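Local atomic coordinates of AxyAgu115A (PDB entry 6NPS), a protein that probably acts as a family GH115 alpha-glucuronidase, a hemicellulase that hydrolyses glucuronic acid side groups from arabinoglucuronoxylan. Residues A[272-277]-A[321-326]; A[265-270]-A[280-285]; A[305-310]-A[352-357]. The protein carries 3 engineered substitutions. All coordinates share one frame; numbering follows the deposited sequence.

Contact 1: A[272-277]-A[321-326]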
loop_
_atom_site.group_PDB
_atom_site.type_symbol
_atom_site.label_atom_id
_atom_site.label_comp_id
_atom_site.label_asym_id
_atom_site.label_seq_id
_atom_site.Cartn_x
_atom_site.Cartn_y
_atom_site.Cartn_z
ATOM N N ASN A 272 -17.810 29.893 -32.895
ATOM C CA ASN A 272 -16.549 30.114 -33.597
ATOM C C ASN A 272 -16.670 31.422 -34.372
ATOM O O ASN A 272 -17.360 31.479 -35.396
ATOM C CB ASN A 272 -16.246 28.942 -34.530
ATOM C CG ASN A 272 -14.824 28.967 -35.055
ATOM O OD1 ASN A 272 -14.372 29.975 -35.603
ATOM N ND2 ASN A 272 -14.110 27.851 -34.894
ATOM N N PHE A 273 -16.017 32.471 -33.874
ATOM C CA PHE A 273 -16.096 33.780 -34.510
ATOM C C PHE A 273 -15.338 33.829 -35.825
ATOM O O PHE A 273 -15.561 34.746 -36.623
ATOM C CB PHE A 273 -15.559 34.853 -33.562
ATOM C CG PHE A 273 -15.936 36.249 -33.955
ATOM C CD1 PHE A 273 -17.235 36.708 -33.781
ATOM C CD2 PHE A 273 -14.995 37.107 -34.490
ATOM C CE1 PHE A 273 -17.583 37.996 -34.128
ATOM C CE2 PHE A 273 -15.341 38.394 -34.846
ATOM C CZ PHE A 273 -16.646 38.836 -34.663
ATOM N N ILE A 274 -14.438 32.873 -36.061
ATOM C CA ILE A 274 -13.708 32.829 -37.326
ATOM C C ILE A 274 -14.574 32.227 -38.427
ATOM O O ILE A 274 -14.751 32.827 -39.496
ATOM C CB ILE A 274 -12.394 32.043 -37.153
ATOM C CG1 ILE A 274 -11.498 32.715 -36.104
ATOM C CG2 ILE A 274 -11.654 31.886 -38.485
ATOM C CD1 ILE A 274 -10.714 31.724 -35.259
ATOM N N THR A 275 -15.109 31.021 -38.199
ATOM C CA THR A 275 -15.835 30.329 -39.263
ATOM C C THR A 275 -17.318 30.678 -39.302
ATOM O O THR A 275 -17.958 30.480 -40.337
ATOM C CB THR A 275 -15.670 28.802 -39.128
ATOM O OG1 THR A 275 -16.315 28.358 -37.928
ATOM C CG2 THR A 275 -14.187 28.404 -39.073
ATOM N N ASN A 276 -17.880 31.185 -38.206
ATOM C CA ASN A 276 -19.290 31.565 -38.145
ATOM C C ASN A 276 -19.385 33.009 -37.633
ATOM O O ASN A 276 -20.054 33.317 -36.649
ATOM C CB ASN A 276 -20.065 30.556 -37.276
ATOM C CG ASN A 276 -21.526 30.937 -37.067
ATOM O OD1 ASN A 276 -22.159 31.531 -37.940
ATOM N ND2 ASN A 276 -22.062 30.610 -35.889
ATOM N N ARG A 277 -18.690 33.918 -38.320
ATOM C CA ARG A 277 -18.640 35.298 -37.844
ATOM C C ARG A 277 -20.028 35.923 -37.801
ATOM O O ARG A 277 -20.452 36.441 -36.768
ATOM C CB ARG A 277 -17.719 36.138 -38.721
ATOM C CG ARG A 277 -17.739 37.602 -38.344
ATOM C CD ARG A 277 -16.526 38.285 -38.881
ATOM N NE ARG A 277 -16.341 39.585 -38.265
ATOM C CZ ARG A 277 -15.156 40.063 -37.915
ATOM N NH1 ARG A 277 -14.068 39.328 -38.126
ATOM N NH2 ARG A 277 -15.063 41.262 -37.352
ATOM N N ILE A 321 -4.859 36.218 -29.045
ATOM C CA ILE A 321 -4.949 37.659 -28.837
ATOM C C ILE A 321 -5.537 38.357 -30.065
ATOM O O ILE A 321 -6.333 39.289 -29.933
ATOM C CB ILE A 321 -3.564 38.212 -28.451
ATOM C CG1 ILE A 321 -3.178 37.711 -27.058
ATOM C CG2 ILE A 321 -3.534 39.749 -28.510
ATOM C CD1 ILE A 321 -1.717 37.867 -26.761
ATOM N N ASN A 322 -5.182 37.906 -31.270
ATOM C CA ASN A 322 -5.772 38.472 -32.486
ATOM C C ASN A 322 -7.287 38.276 -32.524
ATOM O O ASN A 322 -8.023 39.123 -33.062
ATOM C CB ASN A 322 -5.133 37.840 -33.735
ATOM C CG ASN A 322 -3.710 38.334 -33.988
ATOM O OD1 ASN A 322 -3.317 39.407 -33.521
ATOM N ND2 ASN A 322 -2.927 37.546 -34.730
ATOM N N LEU A 323 -7.768 37.159 -31.981
ATOM C CA LEU A 323 -9.200 36.893 -31.970
ATOM C C LEU A 323 -9.928 37.812 -30.986
ATOM O O LEU A 323 -10.880 38.506 -31.364
ATOM C CB LEU A 323 -9.439 35.416 -31.644
ATOM C CG LEU A 323 -10.887 34.929 -31.589
ATOM C CD1 LEU A 323 -11.416 34.620 -33.003
ATOM C CD2 LEU A 323 -11.003 33.731 -30.624
ATOM N N LEU A 324 -9.481 37.841 -29.719
ATOM C CA LEU A 324 -10.139 38.672 -28.707
ATOM C C LEU A 324 -10.198 40.133 -29.121
ATOM O O LEU A 324 -11.194 40.815 -28.868
ATOM C CB LEU A 324 -9.425 38.545 -27.364
ATOM C CG LEU A 324 -9.887 37.328 -26.563
ATOM C CD1 LEU A 324 -9.343 37.368 -25.133
ATOM C CD2 LEU A 324 -11.415 37.184 -26.583
ATOM N N ARG A 325 -9.143 40.643 -29.741
ATOM C CA ARG A 325 -9.184 42.021 -30.209
ATOM C C ARG A 325 -10.309 42.224 -31.214
ATOM O O ARG A 325 -10.932 43.295 -31.253
ATOM C CB ARG A 325 -7.839 42.406 -30.818
ATOM C CG ARG A 325 -7.502 43.890 -30.682
ATOM C CD ARG A 325 -6.130 44.210 -31.261
ATOM N NE ARG A 325 -5.042 43.533 -30.549
ATOM C CZ ARG A 325 -4.404 44.032 -29.492
ATOM N NH1 ARG A 325 -4.744 45.219 -28.998
ATOM N NH2 ARG A 325 -3.419 43.342 -28.929
ATOM N N ASP A 326 -10.560 41.203 -32.049
ATOM C CA ASP A 326 -11.561 41.314 -33.100
ATOM C C ASP A 326 -12.950 41.218 -32.505
ATOM O O ASP A 326 -13.839 42.020 -32.814
ATOM C CB ASP A 326 -11.342 40.226 -34.170
ATOM C CG ASP A 326 -11.945 40.609 -35.534
ATOM O OD1 ASP A 326 -11.794 39.841 -36.519
ATOM O OD2 ASP A 326 -12.572 41.688 -35.627
#
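Arg277 meets Asp326 end-on with both terminal nitrogens, one to each carboxylate oxygen. NH1 of Arg277 lies 2.8 Å from OD1 of Asp326, and NH2 of Arg277 lies 3.1 Å from OD2 of Asp326. This two-nitrogen salt bridge is not coplanar: guanidinium and carboxylate planes stand 60° apart, and both oxygens are approached from above the carboxylate plane. The arginine gets there as an extended rod, its CG anti to the backbone N (chi1 175°) and the chain straight as far as NE. Phe273 lies beside this rod. Its CE2 sits 3.5 Å above the guanidinium plane of Arg277, over the centre, while CG of Arg277 lies toward the rim of one ring face. The ring edge of Phe273 faces Asp326, CE2 of Phe273 lying 4.1 Å from CG of Asp326, with ring and carboxylate nearly perpendicular. Lying over the guanidinium and beside the carboxylate, the ring probably restricts how the charged pair can tilt. A separate apolar patch is made by one methyl: CD1 of Leu323 is 3.6 Å from CG1 of Ile274 and also touches CD1 of Ile274, the two side chains crossing at about a right angle. Asn272 shapes the turn that presents them, its OD1 taking the backbone N-H of Thr275 in an Asx motif, and Asn276 follows as N-cap. The contact therefore joins the start of helix 277-291 to helix 317-338, the helix between neighbouring parallel strands 298-300 and 348-351; Phe273 reaches on along it to Val327 and Thr330.

Contact 2: A[265-270]-A[280-285]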
loop_
_atom_site.group_PDB
_atom_site.type_symbol
_atom_site.label_atom_id
_atom_site.label_comp_id
_atom_site.label_asym_id
_atom_site.label_seq_id
_atom_site.Cartn_x
_atom_site.Cartn_y
_atom_site.Cartn_z
ATOM N N SER A 265 -29.927 28.184 -39.275
ATOM C CA SER A 265 -30.185 29.264 -38.343
ATOM C C SER A 265 -29.465 30.534 -38.758
ATOM O O SER A 265 -28.339 30.493 -39.239
ATOM C CB SER A 265 -29.733 28.859 -36.949
ATOM O OG SER A 265 -29.994 29.909 -36.059
ATOM N N ILE A 266 -30.110 31.680 -38.530
ATOM C CA ILE A 266 -29.412 32.959 -38.670
ATOM C C ILE A 266 -28.224 33.084 -37.727
ATOM O O ILE A 266 -27.406 33.998 -37.889
ATOM C CB ILE A 266 -30.353 34.165 -38.423
ATOM C CG1 ILE A 266 -31.095 33.997 -37.098
ATOM C CG2 ILE A 266 -31.251 34.381 -39.624
ATOM C CD1 ILE A 266 -31.674 35.302 -36.529
ATOM N N TYR A 267 -28.122 32.216 -36.719
ATOM C CA TYR A 267 -27.004 32.243 -35.785
ATOM C C TYR A 267 -25.932 31.203 -36.107
ATOM O O TYR A 267 -24.976 31.050 -35.327
ATOM C CB TYR A 267 -27.502 32.044 -34.351
ATOM C CG TYR A 267 -28.634 32.955 -33.960
ATOM C CD1 TYR A 267 -29.877 32.443 -33.621
ATOM C CD2 TYR A 267 -28.472 34.329 -33.944
ATOM C CE1 TYR A 267 -30.922 33.282 -33.268
ATOM C CE2 TYR A 267 -29.507 35.180 -33.590
ATOM C CZ TYR A 267 -30.721 34.650 -33.249
ATOM O OH TYR A 267 -31.746 35.480 -32.876
ATOM N N GLY A 268 -26.070 30.490 -37.224
ATOM C CA GLY A 268 -25.099 29.475 -37.629
ATOM C C GLY A 268 -25.120 28.271 -36.694
ATOM O O GLY A 268 -26.025 28.089 -35.860
ATOM N N ASP A 269 -24.082 27.444 -36.826
ATOM C CA ASP A 269 -23.970 26.207 -36.040
ATOM C C ASP A 269 -22.508 25.942 -35.665
ATOM O O ASP A 269 -21.948 24.874 -35.913
ATOM C CB ASP A 269 -24.553 25.003 -36.784
ATOM C CG ASP A 269 -25.069 23.935 -35.829
ATOM O OD1 ASP A 269 -25.895 23.094 -36.248
ATOM O OD2 ASP A 269 -24.649 23.943 -34.654
ATOM N N ALA A 270 -21.883 26.939 -35.053
ATOM C CA ALA A 270 -20.480 26.870 -34.685
ATOM C C ALA A 270 -20.184 27.996 -33.711
ATOM O O ALA A 270 -20.363 29.172 -34.048
ATOM C CB ALA A 270 -19.587 26.978 -35.927
ATOM N N ILE A 280 -22.581 34.412 -35.157
ATOM C CA ILE A 280 -22.281 34.789 -33.774
ATOM C C ILE A 280 -22.570 36.266 -33.543
ATOM O O ILE A 280 -23.054 36.653 -32.481
ATOM C CB ILE A 280 -20.826 34.444 -33.404
ATOM C CG1 ILE A 280 -20.581 32.949 -33.544
ATOM C CG2 ILE A 280 -20.556 34.842 -31.941
ATOM C CD1 ILE A 280 -21.476 32.126 -32.594
ATOM N N THR A 281 -22.329 37.106 -34.551
ATOM C CA THR A 281 -22.599 38.538 -34.427
ATOM C C THR A 281 -24.089 38.822 -34.284
ATOM O O THR A 281 -24.491 39.645 -33.453
ATOM C CB THR A 281 -22.042 39.260 -35.653
ATOM O OG1 THR A 281 -20.617 39.156 -35.640
ATOM C CG2 THR A 281 -22.456 40.715 -35.665
ATOM N N LYS A 282 -24.925 38.180 -35.115
ATOM C CA LYS A 282 -26.368 38.366 -34.999
ATOM C C LYS A 282 -26.892 37.742 -33.716
ATOM O O LYS A 282 -27.850 38.248 -33.119
ATOM C CB LYS A 282 -27.089 37.784 -36.251
ATOM C CG LYS A 282 -28.603 38.058 -36.272
ATOM C CD LYS A 282 -28.964 39.382 -36.967
ATOM C CE LYS A 282 -30.451 39.454 -37.327
ATOM N NZ LYS A 282 -30.687 39.542 -38.800
ATOM N N PHE A 283 -26.228 36.693 -33.227
ATOM C CA PHE A 283 -26.574 36.142 -31.927
ATOM C C PHE A 283 -26.388 37.180 -30.820
ATOM O O PHE A 283 -27.299 37.406 -30.011
ATOM C CB PHE A 283 -25.738 34.877 -31.694
ATOM C CG PHE A 283 -26.032 34.165 -30.399
ATOM C CD1 PHE A 283 -27.279 33.590 -30.163
ATOM C CD2 PHE A 283 -25.033 34.025 -29.444
ATOM C CE1 PHE A 283 -27.523 32.909 -28.929
ATOM C CE2 PHE A 283 -25.263 33.365 -28.216
ATOM C CZ PHE A 283 -26.515 32.787 -27.970
ATOM N N TRP A 284 -25.224 37.855 -30.794
ATOM C CA TRP A 284 -24.942 38.886 -29.795
ATOM C C TRP A 284 -25.850 40.100 -29.976
ATOM O O TRP A 284 -26.303 40.697 -28.990
ATOM C CB TRP A 284 -23.465 39.289 -29.875
ATOM C CG TRP A 284 -22.532 38.206 -29.374
ATOM C CD1 TRP A 284 -22.832 37.235 -28.461
ATOM C CD2 TRP A 284 -21.161 38.006 -29.737
ATOM N NE1 TRP A 284 -21.724 36.437 -28.238
ATOM C CE2 TRP A 284 -20.690 36.901 -29.010
ATOM C CE3 TRP A 284 -20.281 38.677 -30.581
ATOM C CZ2 TRP A 284 -19.383 36.424 -29.129
ATOM C CZ3 TRP A 284 -18.965 38.200 -30.690
ATOM C CH2 TRP A 284 -18.541 37.085 -29.978
ATOM N N GLU A 285 -26.118 40.473 -31.224
ATOM C CA GLU A 285 -27.054 41.562 -31.511
ATOM C C GLU A 285 -28.464 41.272 -30.979
ATOM O O GLU A 285 -29.092 42.132 -30.350
ATOM C CB GLU A 285 -27.118 41.807 -33.027
ATOM C CG GLU A 285 -28.092 42.897 -33.382
ATOM C CD GLU A 285 -28.393 42.965 -34.893
ATOM O OE1 GLU A 285 -27.707 42.278 -35.680
ATOM O OE2 GLU A 285 -29.326 43.703 -35.273
#
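Tyr267 lays its ring against Phe283, nearly two turns into helix 277-291. The path starts at CB of Tyr267, 4.3 Å from CB of Phe283. With CG anti to the carbonyl carbon (chi1 -51°), the ring then runs along the helix backbone. CG of Tyr267 is 4.1 Å from CD1 of Phe283, and CD2 of Tyr267 presses on the backbone at 3.3 Å from CA of Phe283. Next, O of Lys282 lies at the ring edge, 3.5 Å from CE2 of Tyr267 and near the ring plane; CE2 also meets CG of Lys282. Phe283 turns an edge to one face of the tyrosine, a T-shaped pair with centroids 5.6 Å apart and planes at 74°; CG1 of Ile266 lies over the opposite face, 3.8 Å above its centre. The ring is held on a type I beta turn, Ser265 to Gly268, inside which OG of Ser265 accepts the N-H of Tyr267 as an ST turn. The turn belongs to the long excursion between strand 241-242 and helix 277-291 of the parallel barrel. The tyrosine ends in OH, bonded to OD2 of Asp286. With an alanine in place of Tyr267, Phe283 and Ile266 would probably lose the ring between them, and OD2 of Asp286 the hydroxyl that bonds it. Farther along the loop, CD1 of Ile280 comes within 3.5 Å of O of Ala270.

Contact 3: A[305-310]-A[352-357]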
loop_
_atom_site.group_PDB
_atom_site.type_symbol
_atom_site.label_atom_id
_atom_site.label_comp_id
_atom_site.label_asym_id
_atom_site.label_seq_id
_atom_site.Cartn_x
_atom_site.Cartn_y
_atom_site.Cartn_z
ATOM N N GLU A 305 -17.527 27.194 -24.848
ATOM C CA GLU A 305 -18.770 26.847 -24.170
ATOM C C GLU A 305 -18.525 25.886 -23.015
ATOM O O GLU A 305 -17.707 24.961 -23.113
ATOM C CB GLU A 305 -19.753 26.230 -25.158
ATOM C CG GLU A 305 -20.334 27.229 -26.122
ATOM C CD GLU A 305 -21.349 26.598 -27.039
ATOM O OE1 GLU A 305 -21.124 25.443 -27.472
ATOM O OE2 GLU A 305 -22.378 27.247 -27.309
ATOM N N ALA A 306 -19.263 26.106 -21.923
ATOM C CA ALA A 306 -19.145 25.316 -20.699
ATOM C C ALA A 306 -17.711 25.341 -20.166
ATOM O O ALA A 306 -17.086 24.296 -19.950
ATOM C CB ALA A 306 -19.632 23.880 -20.919
ATOM N N ASP A 307 -17.193 26.556 -19.957
ATOM C CA ASP A 307 -15.888 26.795 -19.327
ATOM C C ASP A 307 -14.778 25.978 -19.999
ATOM O O ASP A 307 -14.088 25.169 -19.371
ATOM C CB ASP A 307 -15.948 26.515 -17.816
ATOM C CG ASP A 307 -14.707 27.021 -17.065
ATOM O OD1 ASP A 307 -14.283 28.167 -17.316
ATOM O OD2 ASP A 307 -14.155 26.279 -16.217
ATOM N N THR A 308 -14.624 26.196 -21.305
ATOM C CA THR A 308 -13.516 25.653 -22.077
ATOM C C THR A 308 -12.711 26.805 -22.679
ATOM O O THR A 308 -13.075 27.980 -22.564
ATOM C CB THR A 308 -14.003 24.680 -23.186
ATOM O OG1 THR A 308 -14.968 25.321 -24.033
ATOM C CG2 THR A 308 -14.623 23.402 -22.584
ATOM N N LYS A 309 -11.590 26.454 -23.305
ATOM C CA LYS A 309 -10.843 27.395 -24.132
ATOM C C LYS A 309 -11.558 27.611 -25.466
ATOM O O LYS A 309 -12.107 26.669 -26.045
ATOM C CB LYS A 309 -9.429 26.871 -24.381
ATOM C CG LYS A 309 -8.829 26.120 -23.195
ATOM C CD LYS A 309 -7.356 26.475 -23.002
ATOM C CE LYS A 309 -6.589 26.392 -24.324
ATOM N NZ LYS A 309 -5.115 26.184 -24.166
ATOM N N ILE A 310 -11.543 28.858 -25.951
ATOM C CA ILE A 310 -12.162 29.168 -27.243
ATOM C C ILE A 310 -11.406 28.498 -28.386
ATOM O O ILE A 310 -12.018 28.057 -29.367
ATOM C CB ILE A 310 -12.279 30.698 -27.459
ATOM C CG1 ILE A 310 -13.263 31.000 -28.588
ATOM C CG2 ILE A 310 -10.928 31.361 -27.754
ATOM C CD1 ILE A 310 -14.658 31.039 -28.110
ATOM N N LEU A 352 -10.465 38.419 -17.096
ATOM C CA LEU A 352 -9.142 37.821 -17.288
ATOM C C LEU A 352 -9.064 36.472 -16.566
ATOM O O LEU A 352 -8.214 36.243 -15.715
ATOM C CB LEU A 352 -8.055 38.770 -16.806
ATOM C CG LEU A 352 -8.215 40.161 -17.387
ATOM C CD1 LEU A 352 -7.055 41.038 -16.966
ATOM C CD2 LEU A 352 -8.355 40.116 -18.906
ATOM N N TYR A 353 -9.995 35.575 -16.921
ATOM C CA TYR A 353 -10.183 34.301 -16.220
ATOM C C TYR A 353 -9.346 33.203 -16.867
ATOM O O TYR A 353 -9.404 33.018 -18.084
ATOM C CB TYR A 353 -11.664 33.882 -16.208
ATOM C CG TYR A 353 -11.978 32.602 -15.425
ATOM C CD1 TYR A 353 -11.761 32.530 -14.036
ATOM C CD2 TYR A 353 -12.469 31.466 -16.067
ATOM C CE1 TYR A 353 -12.037 31.374 -13.324
ATOM C CE2 TYR A 353 -12.765 30.299 -15.369
ATOM C CZ TYR A 353 -12.539 30.254 -13.983
ATOM O OH TYR A 353 -12.806 29.105 -13.254
ATOM N N LYS A 354 -8.594 32.462 -16.024
ATOM C CA LYS A 354 -7.718 31.347 -16.397
ATOM C C LYS A 354 -6.785 31.704 -17.548
ATOM O O LYS A 354 -5.949 32.608 -17.419
ATOM C CB LYS A 354 -8.539 30.102 -16.756
ATOM C CG LYS A 354 -8.924 29.247 -15.551
ATOM C CD LYS A 354 -10.145 28.412 -15.871
ATOM C CE LYS A 354 -10.243 27.192 -14.982
ATOM N NZ LYS A 354 -9.348 26.110 -15.479
ATOM N N GLU A 355 -6.935 31.014 -18.691
ATOM C CA GLU A 355 -6.025 31.218 -19.807
ATOM C C GLU A 355 -6.079 32.633 -20.370
ATOM O O GLU A 355 -5.186 33.007 -21.138
ATOM C CB GLU A 355 -6.330 30.191 -20.920
ATOM C CG GLU A 355 -7.518 30.561 -21.823
ATOM C CD GLU A 355 -8.873 30.082 -21.264
ATOM O OE1 GLU A 355 -8.892 29.333 -20.247
ATOM O OE2 GLU A 355 -9.921 30.462 -21.844
ATOM N N VAL A 356 -7.098 33.426 -20.018
ATOM C CA VAL A 356 -7.238 34.758 -20.615
ATOM C C VAL A 356 -6.215 35.742 -20.030
ATOM O O VAL A 356 -5.758 36.660 -20.736
ATOM C CB VAL A 356 -8.682 35.289 -20.452
ATOM C CG1 VAL A 356 -8.848 36.614 -21.227
ATOM C CG2 VAL A 356 -9.719 34.251 -20.916
ATOM N N GLU A 357 -5.856 35.593 -18.742
ATOM C CA GLU A 357 -4.832 36.448 -18.129
ATOM C C GLU A 357 -3.534 36.488 -18.936
ATOM O O GLU A 357 -3.028 37.596 -19.185
ATOM C CB GLU A 357 -4.578 36.013 -16.669
ATOM C CG GLU A 357 -3.809 37.043 -15.805
ATOM C CD GLU A 357 -3.500 36.555 -14.367
ATOM O OE1 GLU A 357 -2.760 35.550 -14.222
ATOM O OE2 GLU A 357 -3.980 37.190 -13.383
HETATM O O HOH W 1 -9.990 30.942 -24.430
#
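Asp307 directs OD1 at the ring edge of Tyr353, 3.3 Å from CE2 and in the ring plane, so the touch is carboxylate against C-H rather than against the pi face. Carboxylate and ring planes are turned 38° apart. Polar ties to this pair come from outside: OD1 of Asp307 forms a salt bridge with Arg303, and OH of Tyr353 is hydrogen-bonded to OD1 of Asn386 and to a bound glycerol, while His246 stacks on its ring. Water supplies the bonded link between the segments. One molecule donates to OE2 of Glu355 at 2.6 Å and accepts from N of Ile310 at 3.0 Å. The glutamate reaches it with CG wedged between its backbone N and carbonyl carbon (chi1 81°) and a second bend at chi2, which swings the carboxylate back toward the 305-310 loop; the same OE2 also bridges to Arg303. Apolar contact is slight: CD of Lys309 passes 4.3 Å from CG of Glu355, and within 352-357 CG of Lys354 lies 3.9 Å above the plane of the Tyr353 ring, offset toward its rim. The charged tip of Lys354 stays apart from Asp307, NZ to OD2 being 4.9 Å. The type II' turn from Tyr353 to Val356 sets out Tyr353, Lys354 and Glu355 just after strand 348-351, at the C-terminal strand ends where TIM barrels form their active sites; the glycerol, probably from the crystallisation liquor, may mark a pocket there. Because Arg303 serves acids of both segments, the two loops are joined chiefly through a shared cation and a water, with little apolar burial.

None of the three is a fully buried core contact: contacts 1 and 2 are partly buried, contact 3 lies at the surface. Contacts 1 and 2 share the excursion leading into helix 277-291, tied by Asn276, whose ND2 reaches O of Ala270 (2.9 Å) and O of Tyr267 (3.0 Å). Contacts 1 and 3 meet where CD2 of Leu323 packs on CG2 of Ile310 (3.7 Å) and CD1 of Leu324 on CG1 of Val356 (4.0 Å), so both pack on helix 317-338. Contacts 2 and 3 do not touch. The chemistry shifts accordingly: aromatic and aliphatic in contact 2, a direct ion pair beside apolar packing in contact 1, indirect polar links in contact 3.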